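Local coordinates for protein PHB depolymerase (Penicillium funiculosum, PDB 2D81) that hydrolyses the ester bonds of the microbial polyester poly(3-hydroxybutyrate), using a circularly permuted alpha/beta hydrolase fold, at residues Q90-M95 and L169-G174; N11-S16 and D34-G39; A83-L88 and G117-S122; D163-A168 and T245-W250. One frame throughout, in Å; residues are numbered along the deposited sequence.

Contact 1 (Q90-M95 and L169-G174); sequences QRKIYM and LKWIYG. With NAG (2-acetamido-2-deoxy-beta-D-glucopyranose), chain B.
Lys-92 and Trp-171 carry this helix-on-sheet packing of the alpha/beta hydrolase fold, in which helix 164-173 lies against strand 92-98; the axes of strand residues 92-95 and helix residues 169-173 run nearly antiparallel, at 162°, and approach to 7.4 Å. The tight part is the grip on the lysine. Its chain bends at chi2, chi3 and chi4, each near -65°, and this curl brings NZ back over the end of the helix, where it donates to Trp-171 O at 2.8 Å, almost in line with the carbonyl. The same turn lays CE over one face of the indole, 4.1 Å from the centroid of the five-membered ring, and NZ stands above that ring 11° off its normal, a cation-pi contact. Lys-92 CG meanwhile rests 3.5 Å from Ile-172 O. Cut back to an alanine, this position is likely to leave Trp-171 O without its ammonium donor and one indole face uncovered. Trp-171 NE1 is hydrogen-bonded to Asn-124 O, which fixes the ring beside the strand. Further along, Tyr-94 packs more loosely and obliquely, its CB 3.9 Å from Trp-171 CD1, while its hydroxyl pairs with Tyr-162. On the outer side, where Gln-90 is exposed, the contact gives way to sugar: the N-acetylglucosamine of the glycan meets the lysine through its ring oxygen, with Lys-92 CD 3.2 Å from O5.

Contact 2 (N11-S16 and D34-G39); sequences NSVSVS and DVFNVG
The backbones of Val-13 and Val-38 are joined by one bond, Val-38 N to Val-13 O at 3.2 Å with a nearly straight N-H...O angle of 167°, where the inverse gamma turn centred on Phe-36 leads the chain into strand 39-43 beside strand 13-18. These are neighbouring parallel strands of the central alpha/beta hydrolase sheet, and with helix 20-31 between them they form a beta-alpha-beta crossover. Beside this bond an apolar cluster forms. The CD2 side of the Phe-36 ring receives Val-15 CG1 at 3.6 Å and Val-13 CG1 at 3.7 Å, both obliquely. Val-15 has CG1 between its backbone N and carbonyl carbon (chi1 58°), the rotamer that turns this methyl to the phenyl ring. Val-13 CB also sits 3.4 Å from Val-35 O. On the other flank Val-38 CG2 packs on the backbone of the corner, 3.4 Å from Asn-11 O. Asn-37 reaches the same corner with OD1, 3.0 Å from Asn-11 C, while its ND2 donates to Asp-34 O and to Pro-10 O. Helix 301-314 covers Val-13 and Val-35. The chemistry is therefore divided: valines and a phenylalanine fill the buried side, and the asparagine amide, held by backbone carbonyls, ties the turn to the corner at Asn-11 and Ser-12.

Contact 3 (A83-L88 and G117-S122); sequences ASVANL and GNFDNS
Two surface loops of the alpha/beta hydrolase fold meet here, the one that leads from helix 68-77 into strand 92-98 and the one that leads from helix 106-116 into strand 125-130; both enter neighbouring parallel strands. Phe-119 is the principal side chain. Its ring atom CD2 lies 3.9 Å from Val-85 CB, an oblique approach, while its CB lies 3.9 Å from Leu-88 CD1. The side chains of Leu-88 and Phe-119 run alongside each other in the same direction, and Met-74 of helix 68-77 touches both. With CG anti to the carbonyl carbon (chi1 -50°), the phenyl ring is carried toward that helix and past the valine. An ST turn at Ser-84, whose OG accepts from Ala-86 N, shapes the first loop just ahead of residues 85-88, which have helical backbone angles without a regular helix and present Val-85 and Leu-88. No direct hydrogen bond joins the two loops; water takes that role. One molecule donates to both Val-85 O and Phe-119 O, bridging carbonyls that could not pair with each other. Closer to the strands, Asp-120 CA makes a CA-H...O contact of 3.5 Å with Leu-88 O. A second water donates to Leu-88 O at 2.8 Å and accepts from Asn-121 N at 2.9 Å.

Contact 4 (D163-A168 and T245-W250); sequences DGAGAA and TGYNKW
Asp-163 and Trp-250 join the start of helix 164-173 to the short helix 247-251: the aspartate is the N-cap of the former, and both helices pack against the central sheet of the alpha/beta hydrolase fold. In the first shell, Trp-250 NE1 donates to Asp-163 OD1 at 2.8 Å, meeting the syn lone pair with the oxygen close to the indole plane; carboxylate and ring are turned 30° apart. The same indole lies flat against the helix, with Gly-166 CA over one face, 3.5 Å from the centroid of the five-membered ring. Gly-166 has no CB, which permits this approach; one there would clash with NE1. Beside it, Ala-165 CB sits over the centre of the Tyr-247 ring, 4.0 Å from its centroid. A leucine in place of the tryptophan would probably leave Asp-163 OD1 without its indole donor and take the aromatic face away from Gly-166 CA. What positions these groups comes next. Asp-163 swings its carboxylate to the side opposite its own N (chi1 -177°), which lets OD2 take the capping bond from Gly-166 N at 3.0 Å, while OD1 also forms a salt bridge with Arg-179. Tyr-247 OH is hydrogen-bonded to Ser-16 OG, and its ring meets His-224. Water completes the seam: one molecule lies between Asp-163 OD2 and Gly-246 O, and another accepts from Ala-165 N and lies 2.8 Å from Thr-245 O.

Contacts 1, 2 and 4 are buried, whereas contact 3 lies at the surface, its centre about 18 Å from the centre of the chain. Contacts 1 and 4 share helix 164-173, one near its end and the other at its start, and Tyr-94 touches Ala-167 and Ala-168 between them. Contacts 1 and 2 reach the same sheet and meet where Tyr-173 OH bonds to Ser-14 OG and Ser-12 O; Ser-16 of contact 2 meets Tyr-247 of contact 4 through their hydroxyls. Chemistry follows place: a lysine-indole pair beside a glycan in contact 1, aliphatic packing around a phenyl ring in contact 2, water-bridged loops in contact 3, and a charged cap with indole in contact 4.

Contact 1 (Q90-M95 and L169-G174)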
loop_
_atom_site.group_PDB
_atom_site.type_symbol
_atom_site.label_atom_id
_atom_site.label_comp_id
_atom_site.label_asym_id
_atom_site.label_seq_id
_atom_site.Cartn_x
_atom_site.Cartn_y
_atom_site.Cartn_z
ATOM N N GLN A 90 -16.546 -7.612 4.809
ATOM C CA GLN A 90 -17.046 -7.286 3.474
ATOM C C GLN A 90 -16.008 -6.516 2.670
ATOM O O GLN A 90 -16.313 -5.484 2.066
ATOM C CB GLN A 90 -18.327 -6.454 3.568
ATOM C CG GLN A 90 -19.502 -7.184 4.188
ATOM C CD GLN A 90 -20.789 -6.392 4.087
ATOM O OE1 GLN A 90 -20.858 -5.239 4.518
ATOM N NE2 GLN A 90 -21.819 -7.008 3.517
ATOM N N ARG A 91 -14.781 -7.019 2.675
ATOM C CA ARG A 91 -13.696 -6.407 1.918
ATOM C C ARG A 91 -13.005 -7.457 1.063
ATOM O O ARG A 91 -12.854 -8.608 1.477
ATOM C CB ARG A 91 -12.679 -5.777 2.874
ATOM C CG ARG A 91 -13.236 -4.629 3.706
ATOM C CD ARG A 91 -13.419 -3.372 2.868
ATOM N NE ARG A 91 -14.008 -2.278 3.637
ATOM C CZ ARG A 91 -15.307 -2.147 3.886
ATOM N NH1 ARG A 91 -15.744 -1.118 4.600
ATOM N NH2 ARG A 91 -16.172 -3.033 3.412
ATOM N N LYS A 92 -12.590 -7.056 -0.134
ATOM C CA LYS A 92 -11.739 -7.898 -0.963
ATOM C C LYS A 92 -10.300 -7.691 -0.516
ATOM O O LYS A 92 -9.809 -6.562 -0.484
ATOM C CB LYS A 92 -11.884 -7.521 -2.441
ATOM C CG LYS A 92 -13.306 -7.620 -2.975
ATOM C CD LYS A 92 -13.842 -9.035 -2.867
ATOM C CE LYS A 92 -13.128 -9.976 -3.823
ATOM N NZ LYS A 92 -13.451 -9.651 -5.238
ATOM N N ILE A 93 -9.626 -8.782 -0.162
ATOM C CA ILE A 93 -8.261 -8.694 0.336
ATOM C C ILE A 93 -7.340 -9.563 -0.503
ATOM O O ILE A 93 -7.556 -10.769 -0.639
ATOM C CB ILE A 93 -8.178 -9.134 1.815
ATOM C CG1 ILE A 93 -9.080 -8.240 2.668
ATOM C CG2 ILE A 93 -6.734 -9.048 2.311
ATOM C CD1 ILE A 93 -9.146 -8.639 4.129
ATOM N N TYR A 94 -6.327 -8.926 -1.080
ATOM C CA TYR A 94 -5.336 -9.600 -1.907
ATOM C C TYR A 94 -4.001 -9.625 -1.172
ATOM O O TYR A 94 -3.574 -8.615 -0.621
ATOM C CB TYR A 94 -5.172 -8.862 -3.239
ATOM C CG TYR A 94 -4.023 -9.375 -4.080
ATOM C CD1 TYR A 94 -4.187 -10.463 -4.933
ATOM C CD2 TYR A 94 -2.761 -8.787 -3.995
ATOM C CE1 TYR A 94 -3.121 -10.954 -5.683
ATOM C CE2 TYR A 94 -1.689 -9.271 -4.736
ATOM C CZ TYR A 94 -1.876 -10.353 -5.577
ATOM O OH TYR A 94 -0.818 -10.839 -6.303
ATOM N N MET A 95 -3.350 -10.783 -1.163
ATOM C CA MET A 95 -2.053 -10.933 -0.510
ATOM C C MET A 95 -1.086 -11.705 -1.400
ATOM O O MET A 95 -1.475 -12.673 -2.053
ATOM C CB MET A 95 -2.216 -11.653 0.831
ATOM C CG MET A 95 -2.901 -10.806 1.889
ATOM S SD MET A 95 -3.247 -11.723 3.395
ATOM C CE MET A 95 -4.803 -12.485 2.940
ATOM N N LEU A 169 -5.476 -5.529 -8.536
ATOM C CA LEU A 169 -6.592 -4.684 -8.956
ATOM C C LEU A 169 -7.795 -5.499 -9.422
ATOM O O LEU A 169 -8.941 -5.158 -9.116
ATOM C CB LEU A 169 -6.149 -3.727 -10.069
ATOM C CG LEU A 169 -5.143 -2.647 -9.660
ATOM C CD1 LEU A 169 -4.748 -1.832 -10.883
ATOM C CD2 LEU A 169 -5.756 -1.748 -8.583
ATOM N N LYS A 170 -7.540 -6.575 -10.158
ATOM C CA LYS A 170 -8.622 -7.450 -10.575
ATOM C C LYS A 170 -9.266 -8.150 -9.386
ATOM O O LYS A 170 -10.477 -8.350 -9.372
ATOM C CB LYS A 170 -8.125 -8.481 -11.595
ATOM C CG LYS A 170 -7.879 -7.884 -12.976
ATOM C CD LYS A 170 -7.542 -8.947 -14.013
ATOM C CE LYS A 170 -6.193 -9.588 -13.754
ATOM N NZ LYS A 170 -5.891 -10.626 -14.779
ATOM N N TRP A 171 -8.477 -8.514 -8.379
ATOM C CA TRP A 171 -9.071 -9.154 -7.213
ATOM C C TRP A 171 -9.939 -8.171 -6.442
ATOM O O TRP A 171 -11.049 -8.502 -6.025
ATOM C CB TRP A 171 -8.009 -9.723 -6.270
ATOM C CG TRP A 171 -8.654 -10.490 -5.164
ATOM C CD1 TRP A 171 -8.821 -10.092 -3.868
ATOM C CD2 TRP A 171 -9.319 -11.748 -5.287
ATOM N NE1 TRP A 171 -9.559 -11.027 -3.176
ATOM C CE2 TRP A 171 -9.877 -12.055 -4.026
ATOM C CE3 TRP A 171 -9.503 -12.648 -6.347
ATOM C CZ2 TRP A 171 -10.607 -13.224 -3.792
ATOM C CZ3 TRP A 171 -10.230 -13.812 -6.116
ATOM C CH2 TRP A 171 -10.772 -14.089 -4.847
ATOM N N ILE A 172 -9.429 -6.959 -6.259
ATOM C CA ILE A 172 -10.137 -5.955 -5.476
ATOM C C ILE A 172 -11.408 -5.478 -6.177
ATOM O O ILE A 172 -12.458 -5.356 -5.546
ATOM C CB ILE A 172 -9.219 -4.751 -5.182
ATOM C CG1 ILE A 172 -8.067 -5.204 -4.278
ATOM C CG2 ILE A 172 -10.012 -3.625 -4.516
ATOM C CD1 ILE A 172 -7.004 -4.148 -4.035
ATOM N N TYR A 173 -11.319 -5.219 -7.479
ATOM C CA TYR A 173 -12.445 -4.644 -8.208
ATOM C C TYR A 173 -13.274 -5.647 -9.000
ATOM O O TYR A 173 -14.332 -5.300 -9.529
ATOM C CB TYR A 173 -11.958 -3.532 -9.142
ATOM C CG TYR A 173 -11.496 -2.307 -8.396
ATOM C CD1 TYR A 173 -10.162 -2.154 -8.019
ATOM C CD2 TYR A 173 -12.408 -1.325 -8.012
ATOM C CE1 TYR A 173 -9.751 -1.052 -7.268
ATOM C CE2 TYR A 173 -12.008 -0.224 -7.261
ATOM C CZ TYR A 173 -10.679 -0.097 -6.894
ATOM O OH TYR A 173 -10.289 0.977 -6.136
ATOM N N GLY A 174 -12.800 -6.884 -9.075
ATOM C CA GLY A 174 -13.501 -7.894 -9.846
ATOM C C GLY A 174 -13.116 -7.817 -11.307
ATOM O O GLY A 174 -11.933 -7.722 -11.639
HETATM C C1 NAG B . -17.372 -10.238 -1.271
HETATM C C2 NAG B . -18.514 -9.836 -0.322
HETATM C C3 NAG B . -19.646 -9.104 -1.073
HETATM C C4 NAG B . -19.119 -8.056 -2.066
HETATM C C5 NAG B . -18.002 -8.650 -2.917
HETATM C C6 NAG B . -17.388 -7.661 -3.889
HETATM C C7 NAG B . -19.348 -11.091 1.577
HETATM C C8 NAG B . -20.369 -12.132 2.008
HETATM N N2 NAG B . -19.048 -11.044 0.281
HETATM O O3 NAG B . -20.491 -8.455 -0.134
HETATM O O4 NAG B . -20.179 -7.636 -2.910
HETATM O O5 NAG B . -16.949 -9.124 -2.060
HETATM O O6 NAG B . -16.868 -8.329 -5.030
HETATM O O7 NAG B . -18.844 -10.344 2.415
#

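Contact 2 (N11-S16 and D34-G39)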
loop_
_atom_site.group_PDB
_atom_site.type_symbol
_atom_site.label_atom_id
_atom_site.label_comp_id
_atom_site.label_asym_id
_atom_site.label_seq_id
_atom_site.Cartn_x
_atom_site.Cartn_y
_atom_site.Cartn_z
ATOM N N ASN A 11 -17.178 5.153 -2.598
ATOM C CA ASN A 11 -17.369 3.737 -2.298
ATOM C C ASN A 11 -16.509 2.840 -3.188
ATOM O O ASN A 11 -16.724 1.629 -3.243
ATOM C CB ASN A 11 -18.840 3.339 -2.465
ATOM C CG ASN A 11 -19.312 3.425 -3.906
ATOM O OD1 ASN A 11 -18.545 3.181 -4.841
ATOM N ND2 ASN A 11 -20.585 3.757 -4.095
ATOM N N SER A 12 -15.541 3.432 -3.884
ATOM C CA SER A 12 -14.734 2.680 -4.840
ATOM C C SER A 12 -13.249 2.770 -4.513
ATOM O O SER A 12 -12.399 2.556 -5.382
ATOM C CB SER A 12 -14.968 3.210 -6.256
ATOM O OG SER A 12 -14.461 4.526 -6.387
ATOM N N VAL A 13 -12.940 3.086 -3.259
ATOM C CA VAL A 13 -11.561 3.343 -2.850
ATOM C C VAL A 13 -10.886 2.097 -2.273
ATOM O O VAL A 13 -11.495 1.328 -1.523
ATOM C CB VAL A 13 -11.505 4.483 -1.803
ATOM C CG1 VAL A 13 -10.063 4.744 -1.386
ATOM C CG2 VAL A 13 -12.120 5.756 -2.385
ATOM N N SER A 14 -9.621 1.908 -2.634
ATOM C CA SER A 14 -8.826 0.792 -2.131
ATOM C C SER A 14 -7.355 1.194 -2.068
ATOM O O SER A 14 -6.988 2.291 -2.496
ATOM C CB SER A 14 -8.990 -0.429 -3.044
ATOM O OG SER A 14 -8.563 -0.140 -4.367
ATOM N N VAL A 15 -6.517 0.305 -1.537
ATOM C CA VAL A 15 -5.096 0.592 -1.359
ATOM C C VAL A 15 -4.262 -0.692 -1.411
ATOM O O VAL A 15 -4.731 -1.762 -1.021
ATOM C CB VAL A 15 -4.845 1.309 -0.003
ATOM C CG1 VAL A 15 -5.359 0.444 1.150
ATOM C CG2 VAL A 15 -3.361 1.603 0.172
ATOM N N SER A 16 -3.029 -0.579 -1.905
ATOM C CA SER A 16 -2.065 -1.680 -1.842
ATOM C C SER A 16 -0.652 -1.123 -1.711
ATOM O O SER A 16 -0.438 0.080 -1.858
ATOM C CB SER A 16 -2.161 -2.569 -3.096
ATOM O OG SER A 16 -1.650 -1.926 -4.253
ATOM N N ASP A 34 -13.306 1.949 6.686
ATOM C CA ASP A 34 -14.462 2.687 6.190
ATOM C C ASP A 34 -14.124 3.533 4.963
ATOM O O ASP A 34 -14.970 3.746 4.092
ATOM C CB ASP A 34 -15.033 3.584 7.297
ATOM C CG ASP A 34 -14.024 4.603 7.801
ATOM O OD1 ASP A 34 -12.902 4.201 8.164
ATOM O OD2 ASP A 34 -14.352 5.810 7.838
ATOM N N VAL A 35 -12.886 4.009 4.898
ATOM C CA VAL A 35 -12.425 4.821 3.775
ATOM C C VAL A 35 -12.033 3.919 2.611
ATOM O O VAL A 35 -12.405 4.169 1.462
ATOM C CB VAL A 35 -11.203 5.679 4.174
ATOM C CG1 VAL A 35 -10.669 6.436 2.963
ATOM C CG2 VAL A 35 -11.596 6.657 5.272
ATOM N N PHE A 36 -11.280 2.867 2.915
ATOM C CA PHE A 36 -10.871 1.912 1.892
ATOM C C PHE A 36 -11.876 0.771 1.827
ATOM O O PHE A 36 -11.601 -0.360 2.229
ATOM C CB PHE A 36 -9.451 1.423 2.197
ATOM C CG PHE A 36 -8.447 2.541 2.253
ATOM C CD1 PHE A 36 -8.184 3.203 3.450
ATOM C CD2 PHE A 36 -7.843 3.006 1.086
ATOM C CE1 PHE A 36 -7.342 4.316 3.487
ATOM C CE2 PHE A 36 -6.999 4.119 1.109
ATOM C CZ PHE A 36 -6.750 4.776 2.313
ATOM N N ASN A 37 -13.053 1.092 1.302
ATOM C CA ASN A 37 -14.230 0.258 1.496
ATOM C C ASN A 37 -14.403 -0.875 0.494
ATOM O O ASN A 37 -15.241 -1.753 0.694
ATOM C CB ASN A 37 -15.486 1.131 1.516
ATOM C CG ASN A 37 -15.411 2.281 0.541
ATOM O OD1 ASN A 37 -15.123 2.091 -0.640
ATOM N ND2 ASN A 37 -15.669 3.491 1.030
ATOM N N VAL A 38 -13.617 -0.874 -0.580
ATOM C CA VAL A 38 -13.640 -2.009 -1.495
ATOM C C VAL A 38 -12.708 -3.104 -0.979
ATOM O O VAL A 38 -13.046 -4.287 -1.000
ATOM C CB VAL A 38 -13.203 -1.605 -2.921
ATOM C CG1 VAL A 38 -13.346 -2.794 -3.857
ATOM C CG2 VAL A 38 -14.050 -0.448 -3.416
ATOM N N GLY A 39 -11.534 -2.702 -0.505
ATOM C CA GLY A 39 -10.594 -3.665 0.038
ATOM C C GLY A 39 -9.167 -3.174 -0.085
ATOM O O GLY A 39 -8.934 -1.991 -0.327
#

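Contact 3 (A83-L88 and G117-S122)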
loop_
_atom_site.group_PDB
_atom_site.type_symbol
_atom_site.label_atom_id
_atom_site.label_comp_id
_atom_site.label_asym_id
_atom_site.label_seq_id
_atom_site.Cartn_x
_atom_site.Cartn_y
_atom_site.Cartn_z
ATOM N N ALA A 83 -11.555 1.750 12.679
ATOM C CA ALA A 83 -12.921 1.525 12.223
ATOM C C ALA A 83 -13.359 0.118 12.621
ATOM O O ALA A 83 -12.525 -0.770 12.797
ATOM C CB ALA A 83 -13.002 1.695 10.708
ATOM N N SER A 84 -14.665 -0.081 12.764
ATOM C CA SER A 84 -15.194 -1.380 13.171
ATOM C C SER A 84 -14.623 -2.510 12.320
ATOM O O SER A 84 -14.656 -2.450 11.091
ATOM C CB SER A 84 -16.719 -1.390 13.062
ATOM O OG SER A 84 -17.232 -2.682 13.338
ATOM N N VAL A 85 -14.095 -3.538 12.977
ATOM C CA VAL A 85 -13.532 -4.673 12.260
ATOM C C VAL A 85 -14.604 -5.486 11.540
ATOM O O VAL A 85 -14.292 -6.331 10.702
ATOM C CB VAL A 85 -12.740 -5.603 13.205
ATOM C CG1 VAL A 85 -11.534 -4.863 13.760
ATOM C CG2 VAL A 85 -13.630 -6.094 14.333
ATOM N N ALA A 86 -15.867 -5.222 11.860
ATOM C CA ALA A 86 -16.974 -5.818 11.117
ATOM C C ALA A 86 -16.865 -5.483 9.630
ATOM O O ALA A 86 -17.268 -6.272 8.772
ATOM C CB ALA A 86 -18.307 -5.319 11.673
ATOM N N ASN A 87 -16.317 -4.310 9.323
ATOM C CA ASN A 87 -16.133 -3.918 7.930
ATOM C C ASN A 87 -15.279 -4.928 7.175
ATOM O O ASN A 87 -15.510 -5.184 5.991
ATOM C CB ASN A 87 -15.474 -2.540 7.827
ATOM C CG ASN A 87 -16.340 -1.433 8.385
ATOM O OD1 ASN A 87 -17.561 -1.567 8.474
ATOM N ND2 ASN A 87 -15.712 -0.319 8.750
ATOM N N LEU A 88 -14.290 -5.499 7.853
ATOM C CA LEU A 88 -13.352 -6.394 7.187
ATOM C C LEU A 88 -14.045 -7.644 6.654
ATOM O O LEU A 88 -13.497 -8.354 5.812
ATOM C CB LEU A 88 -12.225 -6.788 8.143
ATOM C CG LEU A 88 -11.342 -5.628 8.605
ATOM C CD1 LEU A 88 -10.353 -6.127 9.649
ATOM C CD2 LEU A 88 -10.611 -5.020 7.406
ATOM N N GLY A 117 -7.837 -13.518 8.885
ATOM C CA GLY A 117 -8.806 -14.601 8.823
ATOM C C GLY A 117 -9.807 -14.578 9.965
ATOM O O GLY A 117 -10.893 -15.158 9.871
ATOM N N ASN A 118 -9.443 -13.906 11.053
ATOM C CA ASN A 118 -10.342 -13.749 12.190
ATOM C C ASN A 118 -11.517 -12.839 11.861
ATOM O O ASN A 118 -12.542 -12.872 12.546
ATOM C CB ASN A 118 -9.580 -13.176 13.388
ATOM C CG ASN A 118 -8.653 -14.186 14.025
ATOM O OD1 ASN A 118 -9.091 -15.054 14.779
ATOM N ND2 ASN A 118 -7.366 -14.089 13.718
ATOM N N PHE A 119 -11.367 -12.025 10.820
ATOM C CA PHE A 119 -12.332 -10.962 10.545
ATOM C C PHE A 119 -12.894 -10.971 9.127
ATOM O O PHE A 119 -13.952 -10.392 8.881
ATOM C CB PHE A 119 -11.700 -9.599 10.819
ATOM C CG PHE A 119 -11.027 -9.508 12.155
ATOM C CD1 PHE A 119 -9.644 -9.617 12.256
ATOM C CD2 PHE A 119 -11.777 -9.348 13.315
ATOM C CE1 PHE A 119 -9.013 -9.569 13.498
ATOM C CE2 PHE A 119 -11.156 -9.299 14.565
ATOM C CZ PHE A 119 -9.772 -9.410 14.655
ATOM N N ASP A 120 -12.190 -11.611 8.196
ATOM C CA ASP A 120 -12.578 -11.535 6.792
ATOM C C ASP A 120 -13.361 -12.742 6.284
ATOM O O ASP A 120 -13.628 -13.688 7.027
ATOM C CB ASP A 120 -11.338 -11.295 5.912
ATOM C CG ASP A 120 -10.350 -12.454 5.935
ATOM O OD1 ASP A 120 -9.159 -12.204 5.648
ATOM O OD2 ASP A 120 -10.746 -13.606 6.214
ATOM N N ASN A 121 -13.731 -12.679 5.010
ATOM C CA ASN A 121 -14.507 -13.717 4.335
ATOM C C ASN A 121 -13.590 -14.444 3.354
ATOM O O ASN A 121 -13.029 -13.821 2.451
ATOM C CB ASN A 121 -15.671 -13.060 3.585
ATOM C CG ASN A 121 -16.348 -14.000 2.600
ATOM O OD1 ASN A 121 -16.970 -14.988 2.991
ATOM N ND2 ASN A 121 -16.228 -13.692 1.314
ATOM N N SER A 122 -13.430 -15.754 3.528
ATOM C CA SER A 122 -12.421 -16.493 2.769
ATOM C C SER A 122 -12.632 -16.408 1.254
ATOM O O SER A 122 -11.667 -16.331 0.491
ATOM C CB SER A 122 -12.388 -17.966 3.204
ATOM O OG SER A 122 -13.530 -18.671 2.748
HETATM O O HOH W 1 -15.377 -8.867 10.578
HETATM O O HOH W 2 -13.697 -10.126 3.696
#

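Contact 4 (D163-A168 and T245-W250)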
loop_
_atom_site.group_PDB
_atom_site.type_symbol
_atom_site.label_atom_id
_atom_site.label_comp_id
_atom_site.label_asym_id
_atom_site.label_seq_id
_atom_site.Cartn_x
_atom_site.Cartn_y
_atom_site.Cartn_z
ATOM N N ASP A 163 2.062 -10.570 -13.245
ATOM C CA ASP A 163 1.496 -9.229 -13.216
ATOM C C ASP A 163 0.830 -8.987 -11.864
ATOM O O ASP A 163 -0.371 -9.196 -11.709
ATOM C CB ASP A 163 0.469 -9.085 -14.342
ATOM C CG ASP A 163 -0.113 -7.684 -14.436
ATOM O OD1 ASP A 163 -1.023 -7.484 -15.265
ATOM O OD2 ASP A 163 0.334 -6.783 -13.694
ATOM N N GLY A 164 1.625 -8.552 -10.888
ATOM C CA GLY A 164 1.113 -8.355 -9.543
ATOM C C GLY A 164 0.092 -7.241 -9.441
ATOM O O GLY A 164 -0.932 -7.398 -8.777
ATOM N N ALA A 165 0.371 -6.113 -10.088
ATOM C CA ALA A 165 -0.543 -4.977 -10.049
ATOM C C ALA A 165 -1.899 -5.390 -10.600
ATOM O O ALA A 165 -2.939 -5.094 -10.010
ATOM C CB ALA A 165 0.026 -3.812 -10.860
ATOM N N GLY A 166 -1.880 -6.084 -11.732
ATOM C CA GLY A 166 -3.113 -6.540 -12.342
ATOM C C GLY A 166 -3.862 -7.531 -11.471
ATOM O O GLY A 166 -5.082 -7.465 -11.351
ATOM N N ALA A 167 -3.130 -8.459 -10.865
ATOM C CA ALA A 167 -3.749 -9.449 -9.991
ATOM C C ALA A 167 -4.452 -8.757 -8.827
ATOM O O ALA A 167 -5.593 -9.080 -8.499
ATOM C CB ALA A 167 -2.696 -10.418 -9.468
ATOM N N ALA A 168 -3.764 -7.805 -8.204
ATOM C CA ALA A 168 -4.325 -7.089 -7.062
ATOM C C ALA A 168 -5.567 -6.289 -7.450
ATOM O O ALA A 168 -6.594 -6.356 -6.773
ATOM C CB ALA A 168 -3.273 -6.161 -6.455
ATOM N N THR A 245 5.704 -0.475 -12.075
ATOM C CA THR A 245 4.909 -1.442 -11.322
ATOM C C THR A 245 3.724 -1.976 -12.115
ATOM O O THR A 245 3.253 -3.083 -11.863
ATOM C CB THR A 245 4.380 -0.842 -10.009
ATOM O OG1 THR A 245 3.743 0.413 -10.277
ATOM C CG2 THR A 245 5.522 -0.643 -9.017
ATOM N N GLY A 246 3.231 -1.182 -13.061
ATOM C CA GLY A 246 2.174 -1.668 -13.931
ATOM C C GLY A 246 0.747 -1.351 -13.510
ATOM O O GLY A 246 -0.194 -1.782 -14.174
ATOM N N TYR A 247 0.568 -0.604 -12.423
ATOM C CA TYR A 247 -0.779 -0.202 -12.014
ATOM C C TYR A 247 -1.450 0.625 -13.102
ATOM O O TYR A 247 -2.635 0.443 -13.394
ATOM C CB TYR A 247 -0.756 0.640 -10.735
ATOM C CG TYR A 247 -0.371 -0.094 -9.473
ATOM C CD1 TYR A 247 0.951 -0.137 -9.046
ATOM C CD2 TYR A 247 -1.342 -0.711 -8.681
ATOM C CE1 TYR A 247 1.303 -0.769 -7.857
ATOM C CE2 TYR A 247 -1.001 -1.350 -7.494
ATOM C CZ TYR A 247 0.323 -1.371 -7.087
ATOM O OH TYR A 247 0.668 -1.982 -5.907
ATOM N N ASN A 248 -0.690 1.546 -13.686
ATOM C CA ASN A 248 -1.271 2.527 -14.590
ATOM C C ASN A 248 -1.823 1.876 -15.850
ATOM O O ASN A 248 -2.798 2.360 -16.422
ATOM C CB ASN A 248 -0.239 3.594 -14.967
ATOM C CG ASN A 248 0.276 4.352 -13.763
ATOM O OD1 ASN A 248 -0.374 4.387 -12.719
ATOM N ND2 ASN A 248 1.441 4.973 -13.905
ATOM N N LYS A 249 -1.201 0.778 -16.276
ATOM C CA LYS A 249 -1.663 0.047 -17.454
ATOM C C LYS A 249 -3.107 -0.409 -17.282
ATOM O O LYS A 249 -3.902 -0.357 -18.223
ATOM C CB LYS A 249 -0.774 -1.174 -17.704
ATOM C CG LYS A 249 0.681 -0.836 -17.979
ATOM C CD LYS A 249 1.495 -2.090 -18.246
ATOM C CE LYS A 249 2.938 -1.746 -18.568
ATOM N NZ LYS A 249 3.042 -0.897 -19.788
ATOM N N TRP A 250 -3.440 -0.861 -16.076
ATOM C CA TRP A 250 -4.795 -1.303 -15.772
ATOM C C TRP A 250 -5.738 -0.134 -15.504
ATOM O O TRP A 250 -6.889 -0.137 -15.948
ATOM C CB TRP A 250 -4.783 -2.254 -14.569
ATOM C CG TRP A 250 -4.198 -3.591 -14.893
ATOM C CD1 TRP A 250 -2.901 -3.992 -14.727
ATOM C CD2 TRP A 250 -4.881 -4.690 -15.508
ATOM N NE1 TRP A 250 -2.734 -5.273 -15.204
ATOM C CE2 TRP A 250 -3.934 -5.724 -15.690
ATOM C CE3 TRP A 250 -6.203 -4.900 -15.927
ATOM C CZ2 TRP A 250 -4.269 -6.951 -16.272
ATOM C CZ3 TRP A 250 -6.535 -6.122 -16.507
ATOM C CH2 TRP A 250 -5.569 -7.130 -16.673
HETATM O O HOH W 3 2.599 -5.797 -11.923
HETATM O O HOH W 4 0.482 -4.431 -15.352
#